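Local coordinates for protein probable 2-hydroxyhepta-2,4-diene-1,7-dioate isomerase (Thermus thermophilus, PDB 2DFU) that probably acts as a metal-dependent 2-hydroxyhepta-2,4-diene-1,7-dioate isomerase of the fumarylacetoacetate hydrolase family, at residues A[3-7]-A[39-45]; A[17-21]-A[32-36]; A[125-130]-A[210-215]. All blocks are in the same frame, centred on the assembly; numbering follows the deposited sequence.

Contact 1. Residues A[3-7]-A[39-45]; sequences ILRFN and VTLLPPA
Phe6 and Leu41 form a non-hydrogen-bonded antiparallel pair where strand 2-6 meets the short, weakly bonded strand 41-42, in a largely buried part of the N-terminal region. Few backbone bonds join such short strands, and here side chains supply much of the rest. Asn7 is the clearest case. Its backbone N donates to Thr40 O over 2.9 Å, while its side-chain OD1 accepts the N-H of the same residue, with Thr40 N also 2.9 Å from Asn7 OD1 and an almost straight N-H...O angle of 172°. With CG set beside the backbone N (chi1 -67°), the amide turns back toward Thr40 and stands in for a backbone carbonyl after the strand has ended.

Arg5 contributes through both backbone and side chain. Its O takes the N-H of Leu42, and its own N-H goes to a water that lies 2.7 Å from Leu42 O, so a solvent molecule is inserted between the two segments. The side chain, on the face shared with Leu42, bends at chi3 (76°), which carries Arg5 NH1 to Pro43 O at 2.9 Å, a bond lying in both the guanidinium plane and the carbonyl plane. Leu42 CD1 rests over one face of the guanidinium, toward its rim, so the group is held both at an edge and from a face.

The side bearing Leu4 and Phe6 is apolar. Leu4 CD1 meets Leu41 CD2 at 3.5 Å, the two side chains crossing nearly at right angles, and Phe6 CD2 approaches Val39 CG1 at 3.8 Å. Beyond the contact, the Phe6 ring makes an edge-to-face contact with Tyr34, and Leu4 bonds through its backbone to Gly12 of strand 10-15. The result is a small antiparallel beta unit, within the Rv2993c-like N-terminal part of the chain, whose closing strand returns alongside its first.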
loop_
_atom_site.group_PDB
_atom_site.type_symbol
_atom_site.label_atom_id
_atom_site.label_comp_id
_atom_site.label_asym_id
_atom_site.label_seq_id
_atom_site.Cartn_x
_atom_site.Cartn_y
_atom_site.Cartn_z
ATOM N N ILE A 3 18.309 -1.321 -15.346
ATOM C CA ILE A 3 17.605 -2.559 -15.037
ATOM C C ILE A 3 16.130 -2.364 -15.368
ATOM O O ILE A 3 15.537 -1.347 -15.001
ATOM C CB ILE A 3 17.747 -2.917 -13.534
ATOM C CG1 ILE A 3 19.150 -3.476 -13.269
ATOM C CG2 ILE A 3 16.650 -3.899 -13.115
ATOM C CD1 ILE A 3 19.400 -3.840 -11.816
ATOM N N LEU A 4 15.536 -3.330 -16.062
ATOM C CA LEU A 4 14.123 -3.213 -16.410
ATOM C C LEU A 4 13.326 -4.488 -16.179
ATOM O O LEU A 4 13.888 -5.559 -15.968
ATOM C CB LEU A 4 13.964 -2.803 -17.875
ATOM C CG LEU A 4 14.446 -3.831 -18.902
ATOM C CD1 LEU A 4 13.704 -3.657 -20.225
ATOM C CD2 LEU A 4 15.942 -3.680 -19.093
ATOM N N ARG A 5 12.005 -4.345 -16.193
ATOM C CA ARG A 5 11.088 -5.477 -16.046
ATOM C C ARG A 5 10.299 -5.477 -17.338
ATOM O O ARG A 5 9.883 -4.420 -17.800
ATOM C CB ARG A 5 10.112 -5.281 -14.882
ATOM C CG ARG A 5 10.614 -5.771 -13.549
ATOM C CD ARG A 5 9.541 -5.595 -12.477
ATOM N NE ARG A 5 8.486 -6.601 -12.560
ATOM C CZ ARG A 5 7.202 -6.343 -12.791
ATOM N NH1 ARG A 5 6.779 -5.101 -12.982
ATOM N NH2 ARG A 5 6.326 -7.339 -12.794
ATOM N N PHE A 6 10.082 -6.648 -17.919
ATOM C CA PHE A 6 9.358 -6.717 -19.176
ATOM C C PHE A 6 8.576 -8.016 -19.355
ATOM O O PHE A 6 8.778 -8.990 -18.627
ATOM C CB PHE A 6 10.340 -6.557 -20.337
ATOM C CG PHE A 6 11.375 -7.636 -20.397
ATOM C CD1 PHE A 6 12.457 -7.630 -19.525
ATOM C CD2 PHE A 6 11.242 -8.692 -21.296
ATOM C CE1 PHE A 6 13.392 -8.660 -19.541
ATOM C CE2 PHE A 6 12.170 -9.729 -21.320
ATOM C CZ PHE A 6 13.251 -9.714 -20.438
ATOM N N ASN A 7 7.681 -8.011 -20.338
ATOM C CA ASN A 7 6.852 -9.166 -20.656
ATOM C C ASN A 7 6.189 -9.781 -19.427
ATOM O O ASN A 7 5.534 -9.077 -18.672
ATOM C CB ASN A 7 7.685 -10.204 -21.414
ATOM C CG ASN A 7 8.094 -9.718 -22.800
ATOM O OD1 ASN A 7 7.692 -8.634 -23.232
ATOM N ND2 ASN A 7 8.892 -10.518 -23.502
ATOM N N VAL A 39 9.736 -6.035 -26.713
ATOM C CA VAL A 39 9.194 -6.394 -25.405
ATOM C C VAL A 39 8.178 -5.392 -24.888
ATOM O O VAL A 39 8.093 -4.271 -25.376
ATOM C CB VAL A 39 10.313 -6.538 -24.337
ATOM C CG1 VAL A 39 11.405 -7.454 -24.854
ATOM C CG2 VAL A 39 10.885 -5.167 -23.974
ATOM N N THR A 40 7.392 -5.815 -23.906
ATOM C CA THR A 40 6.414 -4.932 -23.288
ATOM C C THR A 40 7.038 -4.442 -21.981
ATOM O O THR A 40 7.197 -5.210 -21.029
ATOM C CB THR A 40 5.103 -5.669 -22.970
ATOM O OG1 THR A 40 4.492 -6.107 -24.193
ATOM C CG2 THR A 40 4.146 -4.746 -22.227
ATOM N N LEU A 41 7.412 -3.168 -21.953
ATOM C CA LEU A 41 8.019 -2.573 -20.771
ATOM C C LEU A 41 7.036 -2.482 -19.616
ATOM O O LEU A 41 5.900 -2.067 -19.795
ATOM C CB LEU A 41 8.523 -1.167 -21.078
ATOM C CG LEU A 41 10.023 -0.927 -21.193
ATOM C CD1 LEU A 41 10.270 0.566 -21.034
ATOM C CD2 LEU A 41 10.774 -1.695 -20.116
ATOM N N LEU A 42 7.496 -2.862 -18.430
ATOM C CA LEU A 42 6.677 -2.812 -17.226
ATOM C C LEU A 42 7.320 -1.873 -16.207
ATOM O O LEU A 42 8.475 -1.471 -16.360
ATOM C CB LEU A 42 6.582 -4.210 -16.596
ATOM C CG LEU A 42 5.989 -5.350 -17.430
ATOM C CD1 LEU A 42 6.138 -6.676 -16.671
ATOM C CD2 LEU A 42 4.510 -5.048 -17.725
ATOM N N PRO A 43 6.572 -1.490 -15.165
ATOM C CA PRO A 43 7.181 -0.608 -14.164
ATOM C C PRO A 43 8.350 -1.430 -13.585
ATOM O O PRO A 43 8.200 -2.625 -13.313
ATOM C CB PRO A 43 6.053 -0.405 -13.164
ATOM C CG PRO A 43 4.829 -0.455 -14.037
ATOM C CD PRO A 43 5.121 -1.632 -14.937
ATOM N N PRO A 44 9.520 -0.805 -13.393
ATOM C CA PRO A 44 10.715 -1.476 -12.865
ATOM C C PRO A 44 10.737 -1.829 -11.380
ATOM O O PRO A 44 11.768 -1.676 -10.715
ATOM C CB PRO A 44 11.829 -0.508 -13.236
ATOM C CG PRO A 44 11.159 0.819 -13.027
ATOM C CD PRO A 44 9.794 0.620 -13.667
ATOM N N ALA A 45 9.611 -2.304 -10.866
ATOM C CA ALA A 45 9.518 -2.695 -9.464
ATOM C C ALA A 45 8.213 -3.433 -9.201
ATOM O O ALA A 45 7.281 -3.344 -9.989
ATOM C CB ALA A 45 9.600 -1.457 -8.563
HETATM O O HOH W 1 11.147 -1.535 -16.441
HETATM O O HOH W 2 5.605 -8.326 -25.940
#

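Contact 2. Residues A[17-21]-A[32-36]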
loop_
_atom_site.group_PDB
_atom_site.type_symbol
_atom_site.label_atom_id
_atom_site.label_comp_id
_atom_site.label_asym_id
_atom_site.label_seq_id
_atom_site.Cartn_x
_atom_site.Cartn_y
_atom_site.Cartn_z
ATOM N N GLU A 17 20.240 -1.399 -27.657
ATOM C CA GLU A 17 18.869 -1.731 -28.017
ATOM C C GLU A 17 18.513 -3.162 -27.609
ATOM O O GLU A 17 17.431 -3.646 -27.928
ATOM C CB GLU A 17 18.669 -1.582 -29.522
ATOM C CG GLU A 17 19.549 -2.503 -30.333
ATOM C CD GLU A 17 18.928 -2.864 -31.664
ATOM O OE1 GLU A 17 17.773 -3.345 -31.648
ATOM O OE2 GLU A 17 19.584 -2.678 -32.718
ATOM N N LEU A 18 19.421 -3.831 -26.910
ATOM C CA LEU A 18 19.190 -5.209 -26.485
ATOM C C LEU A 18 18.870 -5.363 -25.008
ATOM O O LEU A 18 19.518 -4.757 -24.155
ATOM C CB LEU A 18 20.412 -6.081 -26.797
ATOM C CG LEU A 18 20.700 -6.460 -28.252
ATOM C CD1 LEU A 18 22.072 -7.120 -28.344
ATOM C CD2 LEU A 18 19.621 -7.408 -28.766
ATOM N N VAL A 19 17.864 -6.181 -24.721
ATOM C CA VAL A 19 17.471 -6.484 -23.352
ATOM C C VAL A 19 18.044 -7.863 -23.048
ATOM O O VAL A 19 17.696 -8.843 -23.706
ATOM C CB VAL A 19 15.941 -6.554 -23.194
ATOM C CG1 VAL A 19 15.587 -7.019 -21.784
ATOM C CG2 VAL A 19 15.324 -5.189 -23.470
ATOM N N LEU A 20 18.936 -7.937 -22.068
ATOM C CA LEU A 20 19.539 -9.207 -21.696
ATOM C C LEU A 20 18.866 -9.651 -20.407
ATOM O O LEU A 20 19.017 -9.010 -19.370
ATOM C CB LEU A 20 21.048 -9.021 -21.507
ATOM C CG LEU A 20 21.634 -8.355 -22.761
ATOM C CD1 LEU A 20 23.003 -7.777 -22.481
ATOM C CD2 LEU A 20 21.676 -9.365 -23.886
ATOM N N GLU A 21 18.109 -10.741 -20.481
ATOM C CA GLU A 21 17.384 -11.242 -19.323
ATOM C C GLU A 21 18.281 -11.728 -18.193
ATOM O O GLU A 21 19.346 -12.312 -18.420
ATOM C CB GLU A 21 16.428 -12.368 -19.728
ATOM C CG GLU A 21 15.644 -12.923 -18.549
ATOM C CD GLU A 21 14.783 -14.118 -18.906
ATOM O OE1 GLU A 21 15.277 -15.051 -19.574
ATOM O OE2 GLU A 21 13.607 -14.130 -18.501
ATOM N N ARG A 32 19.093 -15.516 -22.411
ATOM C CA ARG A 32 18.090 -15.081 -23.381
ATOM C C ARG A 32 18.264 -13.580 -23.610
ATOM O O ARG A 32 18.601 -12.843 -22.688
ATOM C CB ARG A 32 16.665 -15.307 -22.863
ATOM C CG ARG A 32 16.285 -16.733 -22.519
ATOM C CD ARG A 32 14.794 -16.790 -22.171
ATOM N NE ARG A 32 14.399 -18.068 -21.585
ATOM C CZ ARG A 32 14.711 -18.464 -20.351
ATOM N NH1 ARG A 32 15.424 -17.680 -19.552
ATOM N NH2 ARG A 32 14.320 -19.657 -19.919
ATOM N N ARG A 33 18.026 -13.127 -24.833
ATOM C CA ARG A 33 18.128 -11.707 -25.143
ATOM C C ARG A 33 16.943 -11.339 -26.028
ATOM O O ARG A 33 16.418 -12.188 -26.742
ATOM C CB ARG A 33 19.441 -11.400 -25.867
ATOM C CG ARG A 33 19.570 -12.039 -27.245
ATOM C CD ARG A 33 20.903 -11.664 -27.880
ATOM N NE ARG A 33 21.043 -12.151 -29.252
ATOM C CZ ARG A 33 21.238 -13.424 -29.593
ATOM N NH1 ARG A 33 21.322 -14.366 -28.664
ATOM N NH2 ARG A 33 21.351 -13.755 -30.874
ATOM N N TYR A 34 16.518 -10.084 -25.969
ATOM C CA TYR A 34 15.395 -9.618 -26.770
ATOM C C TYR A 34 15.710 -8.228 -27.288
ATOM O O TYR A 34 16.543 -7.530 -26.715
ATOM C CB TYR A 34 14.125 -9.501 -25.924
ATOM C CG TYR A 34 13.735 -10.719 -25.119
ATOM C CD1 TYR A 34 14.470 -11.111 -23.998
ATOM C CD2 TYR A 34 12.599 -11.458 -25.454
ATOM C CE1 TYR A 34 14.079 -12.209 -23.227
ATOM C CE2 TYR A 34 12.198 -12.554 -24.693
ATOM C CZ TYR A 34 12.941 -12.925 -23.581
ATOM O OH TYR A 34 12.537 -14.003 -22.828
ATOM N N ASP A 35 15.053 -7.818 -28.368
ATOM C CA ASP A 35 15.240 -6.461 -28.869
ATOM C C ASP A 35 14.292 -5.624 -28.018
ATOM O O ASP A 35 13.177 -6.052 -27.728
ATOM C CB ASP A 35 14.834 -6.331 -30.345
ATOM C CG ASP A 35 15.849 -6.951 -31.288
ATOM O OD1 ASP A 35 17.064 -6.782 -31.048
ATOM O OD2 ASP A 35 15.434 -7.596 -32.277
ATOM N N LEU A 36 14.727 -4.438 -27.615
ATOM C CA LEU A 36 13.885 -3.583 -26.800
ATOM C C LEU A 36 12.514 -3.348 -27.437
ATOM O O LEU A 36 11.479 -3.446 -26.768
ATOM C CB LEU A 36 14.568 -2.233 -26.569
ATOM C CG LEU A 36 13.752 -1.255 -25.724
ATOM C CD1 LEU A 36 13.419 -1.885 -24.374
ATOM C CD2 LEU A 36 14.534 0.031 -25.539
HETATM O O HOH W 3 20.583 -13.098 -20.499
#
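Val19 and Tyr34 form the hydrogen-bonded centre of an antiparallel strand pair, 18-22 with 32-35, which continues the meander of strands 2-6 and 10-15. The short segments run 155° apart, and the pair illustrates how one ladder can be packed firmly on one side and lightly on the other.

The firm part starts with the backbone ladder. Val19 N reaches Tyr34 O at 2.7 Å in a nearly straight bond, and Tyr34 N returns the bond to Val19 O. At one end Leu36 N donates to Glu17 O over 2.8 Å; at the other Glu21 N donates to Arg32 O. Beneath this ladder Val19 CG2 packs on Leu36 CD1 at 3.9 Å, the side chains crossing about perpendicularly, and Leu4 and Phe6 of strand 2-6 close over Val19. Glu21, extended with CG opposite its backbone N, runs alongside Arg32, itself at the exposed rim. Arg32 NH1 forms a salt bridge with Glu21 OE1 at 2.6 Å, a bent bond from the syn side but out of the carboxylate plane, with carboxylate and guanidinium planes 82° apart. The buried carboxylate is further gripped by Arg10, in a salt bridge to OE2, and by Thr30, which bonds to OE1.

The opposite face, carrying Leu18, Leu20, Arg33 and Asp35, lies toward solvent and makes thin contacts. Leu20 CD2 touches only the aliphatic base of its neighbour, at Arg33 CB, 3.6 Å away. Near the end of the pair two acids lie side by side, their like charges perhaps eased by solvent and by Arg93, which Glu17 touches. Leu18 CD2 lies 3.5 Å from Asp35 OD1, and that same oxygen stands 3.6 Å from Glu17 OE1, the two carboxylate planes turned 36° apart.

Contact 3. Residues A[125-130]-A[210-215]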
loop_
_atom_site.group_PDB
_atom_site.type_symbol
_atom_site.label_atom_id
_atom_site.label_comp_id
_atom_site.label_asym_id
_atom_site.label_seq_id
_atom_site.Cartn_x
_atom_site.Cartn_y
_atom_site.Cartn_z
ATOM N N MET A 125 14.824 -1.714 4.829
ATOM C CA MET A 125 15.237 -0.559 5.617
ATOM C C MET A 125 14.372 -0.343 6.858
ATOM O O MET A 125 13.158 -0.161 6.754
ATOM C CB MET A 125 15.186 0.713 4.762
ATOM C CG MET A 125 16.034 0.679 3.509
ATOM S SD MET A 125 15.937 2.251 2.625
ATOM C CE MET A 125 17.125 3.256 3.580
ATOM N N ARG A 126 15.015 -0.354 8.025
ATOM C CA ARG A 126 14.352 -0.123 9.313
ATOM C C ARG A 126 15.350 0.603 10.216
ATOM O O ARG A 126 16.414 0.067 10.519
ATOM C CB ARG A 126 13.939 -1.445 9.966
ATOM C CG ARG A 126 13.401 -1.271 11.384
ATOM C CD ARG A 126 12.862 -2.571 11.956
ATOM N NE ARG A 126 12.343 -2.393 13.312
ATOM C CZ ARG A 126 13.100 -2.183 14.388
ATOM N NH1 ARG A 126 14.421 -2.129 14.279
ATOM N NH2 ARG A 126 12.534 -2.012 15.573
ATOM N N HIS A 127 15.006 1.817 10.636
ATOM C CA HIS A 127 15.889 2.625 11.480
ATOM C C HIS A 127 17.265 2.719 10.822
ATOM O O HIS A 127 18.263 2.225 11.358
ATOM C CB HIS A 127 16.043 2.017 12.886
ATOM C CG HIS A 127 14.747 1.802 13.604
ATOM N ND1 HIS A 127 13.608 2.527 13.324
ATOM C CD2 HIS A 127 14.417 0.959 14.611
ATOM C CE1 HIS A 127 12.632 2.139 14.127
ATOM N NE2 HIS A 127 13.097 1.189 14.917
ATOM N N VAL A 128 17.307 3.347 9.652
ATOM C CA VAL A 128 18.549 3.518 8.910
ATOM C C VAL A 128 18.949 4.987 8.974
ATOM O O VAL A 128 18.136 5.866 8.709
ATOM C CB VAL A 128 18.368 3.099 7.428
ATOM C CG1 VAL A 128 19.655 3.324 6.648
ATOM C CG2 VAL A 128 17.950 1.636 7.355
ATOM N N PRO A 129 20.203 5.274 9.354
ATOM C CA PRO A 129 20.627 6.672 9.428
ATOM C C PRO A 129 20.856 7.239 8.028
ATOM O O PRO A 129 21.184 6.507 7.100
ATOM C CB PRO A 129 21.908 6.596 10.252
ATOM C CG PRO A 129 22.480 5.288 9.835
ATOM C CD PRO A 129 21.266 4.377 9.843
ATOM N N PRO A 130 20.685 8.552 7.863
ATOM C CA PRO A 130 20.878 9.188 6.560
ATOM C C PRO A 130 22.139 8.741 5.822
ATOM O O PRO A 130 22.098 8.492 4.616
ATOM C CB PRO A 130 20.908 10.672 6.908
ATOM C CG PRO A 130 19.954 10.754 8.063
ATOM C CD PRO A 130 20.352 9.555 8.893
ATOM N N LEU A 210 14.432 8.529 2.892
ATOM C CA LEU A 210 14.429 7.100 3.188
ATOM C C LEU A 210 14.671 6.866 4.669
ATOM O O LEU A 210 14.013 6.026 5.289
ATOM C CB LEU A 210 15.510 6.381 2.382
ATOM C CG LEU A 210 15.378 6.409 0.857
ATOM C CD1 LEU A 210 16.597 5.748 0.244
ATOM C CD2 LEU A 210 14.097 5.701 0.422
ATOM N N SER A 211 15.625 7.608 5.229
ATOM C CA SER A 211 15.966 7.495 6.643
ATOM C C SER A 211 14.756 7.836 7.509
ATOM O O SER A 211 14.410 7.097 8.431
ATOM C CB SER A 211 17.118 8.448 6.986
ATOM O OG SER A 211 17.396 8.438 8.375
ATOM N N TYR A 212 14.126 8.966 7.205
ATOM C CA TYR A 212 12.957 9.416 7.944
ATOM C C TYR A 212 11.875 8.342 7.940
ATOM O O TYR A 212 11.379 7.938 8.993
ATOM C CB TYR A 212 12.406 10.705 7.335
ATOM C CG TYR A 212 11.147 11.186 8.019
ATOM C CD1 TYR A 212 11.183 11.685 9.323
ATOM C CD2 TYR A 212 9.912 11.101 7.380
ATOM C CE1 TYR A 212 10.014 12.084 9.971
ATOM C CE2 TYR A 212 8.745 11.495 8.013
ATOM C CZ TYR A 212 8.800 11.986 9.308
ATOM O OH TYR A 212 7.636 12.375 9.931
ATOM N N ILE A 213 11.515 7.874 6.751
ATOM C CA ILE A 213 10.497 6.843 6.623
ATOM C C ILE A 213 10.836 5.622 7.471
ATOM O O ILE A 213 9.976 5.098 8.171
ATOM C CB ILE A 213 10.335 6.394 5.145
ATOM C CG1 ILE A 213 9.789 7.553 4.305
ATOM C CG2 ILE A 213 9.401 5.196 5.056
ATOM C CD1 ILE A 213 9.878 7.311 2.809
ATOM N N SER A 214 12.094 5.187 7.418
ATOM C CA SER A 214 12.529 3.997 8.149
ATOM C C SER A 214 12.447 4.080 9.668
ATOM O O SER A 214 12.573 3.061 10.346
ATOM C CB SER A 214 13.962 3.618 7.754
ATOM O OG SER A 214 14.902 4.532 8.295
ATOM N N THR A 215 12.245 5.275 10.210
ATOM C CA THR A 215 12.165 5.413 11.657
ATOM C C THR A 215 10.842 4.879 12.213
ATOM O O THR A 215 10.720 4.652 13.416
ATOM C CB THR A 215 12.322 6.889 12.114
ATOM O OG1 THR A 215 11.202 7.662 11.667
ATOM C CG2 THR A 215 13.595 7.488 11.565
#
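Ser214 and Ser211, three residues apart near the C-terminal end of the helix that begins at 206, hold the loop of His127 and Val128 against the helix surface: a loop-on-helix docking within the fumarylacetoacetate hydrolase part of the chain. It shows how small hydroxyls can fasten a segment that has no regular secondary structure.

Backbone donors of the loop come first. His127 adopts a left-handed backbone conformation (phi 53°), and its N-H and that of Val128 both find Ser214. His127 N lies 2.7 Å from Ser214 O, approaching from above the carbonyl plane, while Val128 N reaches Ser214 OG at 3.0 Å along an almost straight N-H...O line of 172°. A weak bond from His127 ND1 also goes to Ser214 O.

The two hydroxyls act differently. Ser211 OG gives its proton across to Val128 O at 2.7 Å, in the carbonyl plane. Ser214 OG, lying between its own backbone N and carbonyl carbon (chi1 72°), accepts from the loop and donates back to Ser211 O, 2.6 Å away, so it relays a bond from loop to helix. Replacing Ser214 by an alanine would probably leave Val128 N without its acceptor in this contact and take a side-chain donor from Ser211 O, so that the loop is held less firmly, by the bonds to the backbone O at this position and from Ser211 OG.

Carbon-to-oxygen approaches and apolar packing complete the interface. His127 presents the edge of its ring, through CE1, to Thr215 O at 3.2 Å, and Pro130 CD lies 3.2 Å from Ser211 OG. Trp264 of the second subunit packs on Ser211 and Thr215, and its Pro263 on His127, placing the joint at the dimer interface. At the inner end, the Met125 chain bends at its thioether and sets Met125 CE 3.7 Å from Leu210 CB.

In the fold
Contacts 1 and 2 belong to one neighbourhood, their centres 11 Å apart, and share the N-terminal beta unit: Val39 of contact 1 packs on Tyr34 of contact 2, so both feed a common apolar layer. Contact 1 is the more buried; contact 2 lies farther out and has one solvent-facing side rich in charge. Contact 3 stands apart, about 12 Å from contact 1 and 25 Å from contact 2 by nearest atoms, in the fumarylacetoacetate hydrolase part. Its chemistry changes accordingly: strand ladders and arginine bonds give way to serine hydroxyls joining loop to helix, and of the three it alone is touched by the second subunit.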